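Local coordinates for protein cytochrome c, class II (Shewanella frigidimarina, PDB 4ULV) that carries a covalently bound heme c in a four-helix bundle, binds diatomic gases and probably takes part in electron transfer, at residues 34-38 with 39-43. Residues are numbered along the deposited sequence; the frame is centred on the assembly and turned at random.
Sequences KPFDA and AVFST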
loop_
_atom_site.group_PDB
_atom_site.type_symbol
_atom_site.label_atom_id
_atom_site.label_comp_id
_atom_site.label_asym_id
_atom_site.label_seq_id
_atom_site.Cartn_x
_atom_site.Cartn_y
_atom_site.Cartn_z
ATOM N N LYS A 34 18.136 -2.706 -14.578
ATOM C CA LYS A 34 18.365 -1.335 -14.110
ATOM C C LYS A 34 19.369 -1.361 -12.983
ATOM O O LYS A 34 19.622 -2.437 -12.440
ATOM C CB LYS A 34 17.076 -0.656 -13.658
ATOM C CG LYS A 34 16.443 -1.369 -12.505
ATOM C CD LYS A 34 15.129 -0.752 -12.062
ATOM C CE LYS A 34 15.474 0.408 -11.154
ATOM N NZ LYS A 34 14.503 1.487 -11.276
ATOM N N PRO A 35 20.018 -0.218 -12.712
ATOM C CA PRO A 35 21.107 -0.234 -11.774
ATOM C C PRO A 35 20.638 -0.754 -10.414
ATOM O O PRO A 35 19.573 -0.411 -9.907
ATOM C CB PRO A 35 21.606 1.230 -11.746
ATOM C CG PRO A 35 21.125 1.819 -13.073
ATOM C CD PRO A 35 19.801 1.114 -13.351
ATOM N N PHE A 36 21.506 -1.502 -9.747
ATOM C CA PHE A 36 21.202 -2.102 -8.457
ATOM C C PHE A 36 21.538 -1.104 -7.346
ATOM O O PHE A 36 22.645 -0.583 -7.289
ATOM C CB PHE A 36 22.043 -3.375 -8.202
ATOM C CG PHE A 36 21.637 -4.076 -6.936
ATOM C CD1 PHE A 36 20.627 -5.026 -6.928
ATOM C CD2 PHE A 36 22.298 -3.805 -5.717
ATOM C CE1 PHE A 36 20.243 -5.637 -5.725
ATOM C CE2 PHE A 36 21.920 -4.419 -4.540
ATOM C CZ PHE A 36 20.881 -5.312 -4.533
ATOM N N ASP A 37 20.572 -0.819 -6.475
ATOM C CA ASP A 37 20.772 0.028 -5.309
ATOM C C ASP A 37 20.222 -0.722 -4.106
ATOM O O ASP A 37 19.009 -0.954 -4.051
ATOM C CB ASP A 37 20.000 1.371 -5.545
ATOM C CG ASP A 37 20.132 2.346 -4.430
ATOM O OD1 ASP A 37 20.013 1.947 -3.240
ATOM O OD2 ASP A 37 20.258 3.572 -4.769
ATOM N N ALA A 38 21.121 -1.121 -3.196
ATOM C CA ALA A 38 20.695 -2.007 -2.120
ATOM C C ALA A 38 19.687 -1.320 -1.156
ATOM O O ALA A 38 18.858 -1.985 -0.569
ATOM C CB ALA A 38 21.924 -2.477 -1.336
ATOM N N ALA A 39 19.838 -0.006 -0.996
ATOM C CA ALA A 39 18.950 0.691 -0.094
ATOM C C ALA A 39 17.527 0.775 -0.649
ATOM O O ALA A 39 16.562 0.493 0.040
ATOM C CB ALA A 39 19.450 2.092 0.217
ATOM N N VAL A 40 17.459 1.064 -1.961
ATOM C CA VAL A 40 16.166 1.079 -2.644
ATOM C C VAL A 40 15.570 -0.304 -2.637
ATOM O O VAL A 40 14.382 -0.511 -2.368
ATOM C CB VAL A 40 16.275 1.654 -4.047
ATOM C CG1 VAL A 40 14.968 1.499 -4.802
ATOM C CG2 VAL A 40 16.679 3.117 -3.963
ATOM N N PHE A 41 16.425 -1.313 -2.990
ATOM C CA PHE A 41 15.916 -2.687 -3.014
ATOM C C PHE A 41 15.288 -3.049 -1.647
ATOM O O PHE A 41 14.252 -3.724 -1.576
ATOM C CB PHE A 41 17.057 -3.664 -3.394
ATOM C CG PHE A 41 16.645 -5.091 -3.549
ATOM C CD1 PHE A 41 16.578 -5.938 -2.463
ATOM C CD2 PHE A 41 16.345 -5.621 -4.824
ATOM C CE1 PHE A 41 16.154 -7.231 -2.586
ATOM C CE2 PHE A 41 15.974 -6.949 -4.973
ATOM C CZ PHE A 41 15.918 -7.757 -3.874
ATOM N N SER A 42 16.020 -2.701 -0.572
ATOM C CA SER A 42 15.552 -3.005 0.781
ATOM C C SER A 42 14.214 -2.315 1.101
ATOM O O SER A 42 13.336 -2.915 1.620
ATOM C CB SER A 42 16.604 -2.578 1.803
ATOM O OG SER A 42 16.080 -2.731 3.112
ATOM N N THR A 43 14.141 -1.044 0.771
ATOM C CA THR A 43 12.899 -0.315 1.119
ATOM C C THR A 43 11.703 -0.807 0.239
ATOM O O THR A 43 10.566 -0.868 0.757
ATOM C CB THR A 43 13.122 1.181 1.127
ATOM O OG1 THR A 43 12.243 1.765 2.112
ATOM C CG2 THR A 43 12.938 1.761 -0.225
#
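OD1 of D37 takes two backbone N-H groups at the start of helix 38-51. This is an N-cap: D37 sits just before the first turn, and its carboxylate meets amides that have no earlier turn to bond to. The bond from V40 N to D37 OD1 is 3.0 Å long and nearly straight, at 169°. It arrives from above the carboxylate plane. The bond from A39 N to the same oxygen is weak and strongly bent. With CG of D37 anti to its own N (chi1 -179°), the carboxylate is carried round to these amides. The negative group also lies at the positive end of the helix dipole, which would probably steady its charge. The side chains of D37 and V40 cross at about a right angle, with V40 CG2 3.6 Å from D37 CG. The D37 backbone takes part too: its O accepts from F41 N at 2.8 Å, closing the first helical turn. A38 O does the same for S42 N in the next step, at 2.9 Å. Replacing D37 with an alanine would probably leave the V40 amide without its capping acceptor and let the helix start fray.

The cap joins the loop after helix 5-30 to helix 38-51 in the cytochrome c' bundle, at the surface and away from the residues that bind the heme. F36 lies beside the helix start. F41 is buried, packed on M26 and L30 of helix 5-30 and on I107 of helix 104-125. The two phenyl rings meet obliquely, their planes at 33° and their centroids 5.7 Å apart. Their closest atoms are F36 CE1 and F41 CD2, separated by 4.0 Å.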